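Local coordinates for protein PipY (PDB 5NLC) that binds pyridoxal 5'-phosphate, the active form of vitamin B6, in a modified TIM-barrel domain and is probably involved in homeostasis of this cofactor, at residues I154-L157 / G158-A161; A135-P138 / Q139-Q142; S13-P16 / P17-L21. One frame throughout, in Å; residues are numbered along the deposited sequence.

Interaction 1: residues I154-L157 / G158-A161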
loop_
_atom_site.group_PDB
_atom_site.type_symbol
_atom_site.label_atom_id
_atom_site.label_comp_id
_atom_site.label_asym_id
_atom_site.label_seq_id
_atom_site.Cartn_x
_atom_site.Cartn_y
_atom_site.Cartn_z
ATOM N N ILE A 154 -8.739 1.176 -4.228
ATOM C CA ILE A 154 -8.419 0.723 -5.565
ATOM C C ILE A 154 -9.708 0.848 -6.368
ATOM O O ILE A 154 -10.752 0.311 -5.969
ATOM C CB ILE A 154 -7.959 -0.748 -5.597
ATOM C CG1 ILE A 154 -6.823 -0.975 -4.564
ATOM C CG2 ILE A 154 -7.694 -1.157 -7.029
ATOM C CD1 ILE A 154 -6.334 -2.405 -4.529
ATOM N N ALA A 155 -9.639 1.549 -7.487
ATOM C CA ALA A 155 -10.835 1.709 -8.320
ATOM C C ALA A 155 -11.169 0.385 -8.986
ATOM O O ALA A 155 -10.235 -0.355 -9.373
ATOM C CB ALA A 155 -10.580 2.776 -9.370
ATOM N N PRO A 156 -12.473 0.010 -9.074
ATOM C CA PRO A 156 -12.889 -1.138 -9.831
ATOM C C PRO A 156 -12.386 -1.057 -11.249
ATOM O O PRO A 156 -12.247 0.059 -11.787
ATOM C CB PRO A 156 -14.417 -1.028 -9.812
ATOM C CG PRO A 156 -14.708 -0.398 -8.481
ATOM C CD PRO A 156 -13.587 0.585 -8.301
ATOM N N LEU A 157 -12.090 -2.215 -11.861
ATOM C CA LEU A 157 -11.572 -2.164 -13.240
ATOM C C LEU A 157 -12.691 -1.593 -14.090
ATOM O O LEU A 157 -13.891 -1.879 -13.839
ATOM C CB LEU A 157 -11.096 -3.535 -13.747
ATOM C CG LEU A 157 -10.026 -4.236 -12.880
ATOM C CD1 LEU A 157 -9.648 -5.616 -13.457
ATOM C CD2 LEU A 157 -8.792 -3.359 -12.670
ATOM N N GLY A 158 -12.325 -0.717 -15.021
ATOM C CA GLY A 158 -13.290 -0.153 -15.954
ATOM C C GLY A 158 -14.055 1.066 -15.447
ATOM O O GLY A 158 -14.842 1.627 -16.189
ATOM N N LEU A 159 -13.831 1.491 -14.207
ATOM C CA LEU A 159 -14.352 2.774 -13.723
ATOM C C LEU A 159 -13.936 3.949 -14.682
ATOM O O LEU A 159 -12.797 4.009 -15.166
ATOM C CB LEU A 159 -13.768 3.033 -12.319
ATOM C CG LEU A 159 -14.680 3.740 -11.355
ATOM C CD1 LEU A 159 -15.946 2.936 -11.116
ATOM C CD2 LEU A 159 -13.959 4.093 -10.075
ATOM N N THR A 160 -14.835 4.880 -14.943
ATOM C CA THR A 160 -14.470 6.071 -15.751
ATOM C C THR A 160 -13.461 6.969 -15.034
ATOM O O THR A 160 -13.291 6.894 -13.850
ATOM C CB THR A 160 -15.692 6.899 -16.152
ATOM O OG1 THR A 160 -16.223 7.611 -15.023
ATOM C CG2 THR A 160 -16.760 5.973 -16.785
ATOM N N ALA A 161 -12.762 7.825 -15.778
ATOM C CA ALA A 161 -11.863 8.802 -15.191
ATOM C C ALA A 161 -12.641 9.678 -14.198
ATOM O O ALA A 161 -12.180 9.903 -13.088
ATOM C CB ALA A 161 -11.154 9.662 -16.294
#
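Leu159 has its chi1 at -145°, well off a staggered position, and this rotation carries CD2 back to Ala155, just before the turn, and to Pro156, its first residue. There the methyl meets two partners: Leu159 CD2 lies 3.7 Å from Ala155 CB and 3.9 Å from Pro156 CD. The proline ring and the leucine chain pass at a slant, so one methyl touches both the CD atom of the ring and the alanine methyl. The backbone sets up this approach. Pro156 to Leu159 form a type II beta turn, closed by a bond from Leu159 N to Pro156 O of 3.2 Å, with an N-H...O angle of 164°. The hydrogen is well aimed, yet the donor stands above the carbonyl plane. Gly158 takes the third position of the turn with phi at 85°, and a side chain there would collide with the carbonyl oxygen of Leu157. Thr160 then serves as N-cap, its OG1 accepting from Glu163 N. Residues 154-160 belong to the surface loop that leads from strand 147-152 into helix 161-181; Ala155 and Leu159 both rest on Thr164 and Leu167 of that helix, while Pro156 touches Asp122 and Leu159 touches Leu120.

Interaction 2: residues A135-P138 / Q139-Q142; sequences AELP and QLSQ
Ser141 supplies two donors to one acceptor, Leu137 O: its backbone N at 2.9 Å and its hydroxyl OG also at 2.9 Å from that oxygen. They arrive from opposite faces of the carbonyl plane. With chi1 at -67°, Ser141 OG sits beside its own backbone N, which turns the hydroxyl back along the helix to the same carbonyl. One residue earlier, Leu140 N donates to Glu136 O at 2.9 Å, nearly straight at 171°. Pro138 has no N-H to give, and the helix is kinked where that bond to the preceding turn is missing. Its own carbonyl is held loosely, for Gln142 N reaches Pro138 O only through a weak bond of 3.4 Å; the same N makes a further bond to Gln139 O at 3.1 Å. Gln139, bent at its second torsion, folds its chain next to the Pro138 ring and brings its amide near the Glu136 carboxylate. Replacing Gln139 by an alanine would probably leave the Glu136 carboxylate without this polar neighbour and the Pro138 ring less covered. On the buried side, Leu137 CD1 and Leu140 CD1 touch loosely at 4.3 Å. Helix 130-141 is the crossover between strands 112-116 and 147-152: Leu137 packs on Leu178 and Gln181 of helix 161-181, Leu140 on Trp94 and Ala97 of helix 94-107.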
loop_
_atom_site.group_PDB
_atom_site.type_symbol
_atom_site.label_atom_id
_atom_site.label_comp_id
_atom_site.label_asym_id
_atom_site.label_seq_id
_atom_site.Cartn_x
_atom_site.Cartn_y
_atom_site.Cartn_z
ATOM N N ALA A 135 -17.349 1.273 12.655
ATOM C CA ALA A 135 -17.759 0.598 13.860
ATOM C C ALA A 135 -16.636 -0.078 14.592
ATOM O O ALA A 135 -16.716 -0.265 15.814
ATOM C CB ALA A 135 -18.836 -0.435 13.574
ATOM N N GLU A 136 -15.608 -0.496 13.864
ATOM C CA GLU A 136 -14.495 -1.234 14.462
ATOM C C GLU A 136 -13.336 -0.366 14.842
ATOM O O GLU A 136 -12.343 -0.829 15.375
ATOM C CB GLU A 136 -14.065 -2.329 13.474
ATOM C CG GLU A 136 -15.074 -3.486 13.392
ATOM C CD GLU A 136 -15.684 -3.920 14.772
ATOM O OE1 GLU A 136 -14.961 -4.156 15.767
ATOM O OE2 GLU A 136 -16.946 -3.960 14.888
ATOM N N LEU A 137 -13.438 0.927 14.559
ATOM C CA LEU A 137 -12.368 1.835 14.894
ATOM C C LEU A 137 -11.849 1.809 16.372
ATOM O O LEU A 137 -10.646 1.884 16.578
ATOM C CB LEU A 137 -12.806 3.243 14.511
ATOM C CG LEU A 137 -11.956 4.148 13.709
ATOM C CD1 LEU A 137 -11.275 3.496 12.548
ATOM C CD2 LEU A 137 -12.820 5.373 13.421
ATOM N N PRO A 138 -12.733 1.650 17.353
ATOM C CA PRO A 138 -12.245 1.573 18.707
ATOM C C PRO A 138 -11.371 0.362 18.948
ATOM O O PRO A 138 -10.388 0.460 19.667
ATOM C CB PRO A 138 -13.515 1.495 19.556
ATOM C CG PRO A 138 -14.550 2.115 18.715
ATOM C CD PRO A 138 -14.208 1.714 17.315
ATOM N N GLN A 139 -11.737 -0.772 18.353
ATOM C CA GLN A 139 -10.962 -1.976 18.523
ATOM C C GLN A 139 -9.667 -1.920 17.700
ATOM O O GLN A 139 -8.597 -2.361 18.156
ATOM C CB GLN A 139 -11.782 -3.191 18.126
ATOM C CG GLN A 139 -12.826 -3.558 19.179
ATOM C CD GLN A 139 -13.998 -2.632 19.209
ATOM O OE1 GLN A 139 -14.491 -2.213 18.127
ATOM N NE2 GLN A 139 -14.485 -2.285 20.451
ATOM N N LEU A 140 -9.751 -1.337 16.494
ATOM C CA LEU A 140 -8.523 -1.114 15.724
ATOM C C LEU A 140 -7.506 -0.256 16.455
ATOM O O LEU A 140 -6.299 -0.531 16.426
ATOM C CB LEU A 140 -8.844 -0.476 14.384
ATOM C CG LEU A 140 -9.550 -1.428 13.435
ATOM C CD1 LEU A 140 -10.242 -0.649 12.336
ATOM C CD2 LEU A 140 -8.586 -2.429 12.825
ATOM N N SER A 141 -7.993 0.786 17.085
ATOM C CA SER A 141 -7.186 1.668 17.904
ATOM C C SER A 141 -6.488 1.006 19.080
ATOM O O SER A 141 -5.442 1.478 19.494
ATOM C CB SER A 141 -8.054 2.833 18.434
ATOM O OG SER A 141 -8.425 3.623 17.315
ATOM N N GLN A 142 -7.013 -0.111 19.556
ATOM C CA GLN A 142 -6.371 -0.863 20.636
ATOM C C GLN A 142 -5.415 -1.950 20.241
ATOM O O GLN A 142 -4.868 -2.626 21.114
ATOM C CB GLN A 142 -7.469 -1.426 21.530
ATOM C CG GLN A 142 -8.208 -0.248 22.146
ATOM C CD GLN A 142 -9.517 -0.625 22.808
ATOM O OE1 GLN A 142 -10.082 -1.709 22.575
ATOM N NE2 GLN A 142 -10.028 0.293 23.648
#

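Interaction 3: residues S13-P16 / P17-L21; sequences SQLP and PSVQL
Leu15 and Leu21 meet through single methyls, Leu15 CD1 to Leu21 CD1 at 4.0 Å, their side chains crossing at about a right angle, so that the touch is between branch ends and not along the chains. The other methyl of Leu15 faces the middle of the segment, where Leu15 CD2 comes within 4.2 Å of Val19 CG1. Leu15 can serve both because its chi1 of -57° sets CG beside the backbone N, opposite the carbonyl carbon, with the two methyls spread toward different partners.

Val19 likewise divides its branches. A chi1 of -179° places CG1 across from the backbone N and leaves CG2 next to that N, on the side of Pro16; Val19 CG2 then lies 3.7 Å from Pro16 CG, the two side chains crossing at a slant, with CG2 against the CG-CD end of the ring. The hydroxyl of Ser18 also borders this ring, with Ser18 OG 3.9 Å from Pro16 CG. Across the peptide bond joining the two prolines, Pro16 CB and Pro17 CD are held at 3.4 Å, tighter than an ordinary van der Waals contact.

A type I beta turn from Pro16 to Val19 brings these two residues together. Val19 N donates to Pro16 O at 3.1 Å and 166°, from above the carbonyl plane. A water molecule adds a second link: it donates to Pro16 O at 2.9 Å and to Val19 O at 2.9 Å, bridging the two carbonyls across the turn.

In the fold, the turn leads from helix 4-14 into strand 20-24, which is bonded through the backbone of Gln20 to Ile209 of strand 208-211 and to Thr207 just before it. Leu15 and Val19 pack on Ile209, Leu21 on Val211, and Leu15 with Pro16 on Val202 of helix 198-203.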
loop_
_atom_site.group_PDB
_atom_site.type_symbol
_atom_site.label_atom_id
_atom_site.label_comp_id
_atom_site.label_asym_id
_atom_site.label_seq_id
_atom_site.Cartn_x
_atom_site.Cartn_y
_atom_site.Cartn_z
ATOM N N SER A 13 10.055 14.172 -11.174
ATOM C CA SER A 13 9.871 15.567 -11.519
ATOM C C SER A 13 8.387 15.943 -11.566
ATOM O O SER A 13 8.066 17.106 -11.436
ATOM C CB SER A 13 10.588 15.948 -12.808
ATOM O OG SER A 13 9.926 15.367 -13.920
ATOM N N GLN A 14 7.508 14.971 -11.775
ATOM C CA GLN A 14 6.084 15.223 -11.811
ATOM C C GLN A 14 5.439 15.199 -10.431
ATOM O O GLN A 14 4.347 15.636 -10.321
ATOM C CB GLN A 14 5.350 14.247 -12.743
ATOM C CG GLN A 14 5.860 14.239 -14.163
ATOM C CD GLN A 14 5.310 13.093 -14.983
ATOM O OE1 GLN A 14 6.052 12.225 -15.428
ATOM N NE2 GLN A 14 4.010 13.094 -15.193
ATOM N N LEU A 15 6.113 14.734 -9.384
ATOM C CA LEU A 15 5.447 14.539 -8.141
ATOM C C LEU A 15 5.808 15.606 -7.092
ATOM O O LEU A 15 6.938 16.056 -7.024
ATOM C CB LEU A 15 5.776 13.160 -7.586
ATOM C CG LEU A 15 5.436 11.998 -8.534
ATOM C CD1 LEU A 15 6.060 10.741 -8.020
ATOM C CD2 LEU A 15 3.940 11.787 -8.686
ATOM N N PRO A 16 4.859 15.990 -6.258
ATOM C CA PRO A 16 5.198 16.824 -5.084
ATOM C C PRO A 16 5.883 15.967 -4.009
ATOM O O PRO A 16 5.743 14.743 -4.056
ATOM C CB PRO A 16 3.859 17.303 -4.600
ATOM C CG PRO A 16 2.896 16.291 -5.068
ATOM C CD PRO A 16 3.436 15.674 -6.317
ATOM N N PRO A 17 6.642 16.584 -3.088
ATOM C CA PRO A 17 7.368 15.849 -2.054
ATOM C C PRO A 17 6.423 15.096 -1.144
ATOM O O PRO A 17 6.867 14.149 -0.502
ATOM C CB PRO A 17 8.039 16.955 -1.241
ATOM C CG PRO A 17 7.090 18.100 -1.383
ATOM C CD PRO A 17 6.736 18.041 -2.855
ATOM N N SER A 18 5.135 15.468 -1.119
ATOM C CA SER A 18 4.166 14.739 -0.287
ATOM C C SER A 18 3.820 13.294 -0.800
ATOM O O SER A 18 3.172 12.483 -0.078
ATOM C CB SER A 18 2.904 15.586 -0.148
ATOM O OG SER A 18 2.126 15.677 -1.343
ATOM N N VAL A 19 4.209 12.981 -2.035
ATOM C CA VAL A 19 3.890 11.689 -2.644
ATOM C C VAL A 19 5.137 10.814 -2.729
ATOM O O VAL A 19 6.127 11.230 -3.297
ATOM C CB VAL A 19 3.344 11.871 -4.091
ATOM C CG1 VAL A 19 2.968 10.538 -4.750
ATOM C CG2 VAL A 19 2.124 12.793 -4.048
ATOM N N GLN A 20 5.007 9.571 -2.306
ATOM C CA GLN A 20 6.048 8.572 -2.507
ATOM C C GLN A 20 5.587 7.531 -3.497
ATOM O O GLN A 20 4.470 7.030 -3.483
ATOM C CB GLN A 20 6.453 7.973 -1.154
ATOM C CG GLN A 20 7.293 8.935 -0.331
ATOM C CD GLN A 20 8.691 9.233 -0.984
ATOM O OE1 GLN A 20 9.389 8.337 -1.481
ATOM N NE2 GLN A 20 9.065 10.508 -1.012
ATOM N N LEU A 21 6.480 7.249 -4.398
ATOM C CA LEU A 21 6.262 6.256 -5.390
ATOM C C LEU A 21 6.735 4.890 -4.909
ATOM O O LEU A 21 7.879 4.760 -4.429
ATOM C CB LEU A 21 7.139 6.725 -6.556
ATOM C CG LEU A 21 7.085 5.986 -7.805
ATOM C CD1 LEU A 21 7.413 7.028 -8.871
ATOM C CD2 LEU A 21 8.074 4.820 -7.805
HETATM O O HOH W 1 8.050 13.036 -4.440
#

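In the fold
The three contacts are separate local turns and helix pieces of one barrel, met in the chain order 3, 2, 1. Centres of interactions 1 and 3 are 22 Å apart, with nearest atoms about 14 Å apart; interaction 2 lies 29 Å and 31 Å, centre to centre, from interactions 1 and 3. Interactions 1 and 3 each come within 10 Å of residues that bind pyridoxal phosphate, a ligand absent here: the side chains of Ala155 and Leu21 lie about 7 Å and 8 Å from that of Arg210, and that of Leu157 about 9 Å from that of Ser195. Interaction 2 lies away from the site. Helix 161-181 bridges interactions 1 and 2, receiving Leu159 near its start and Leu137 near its end.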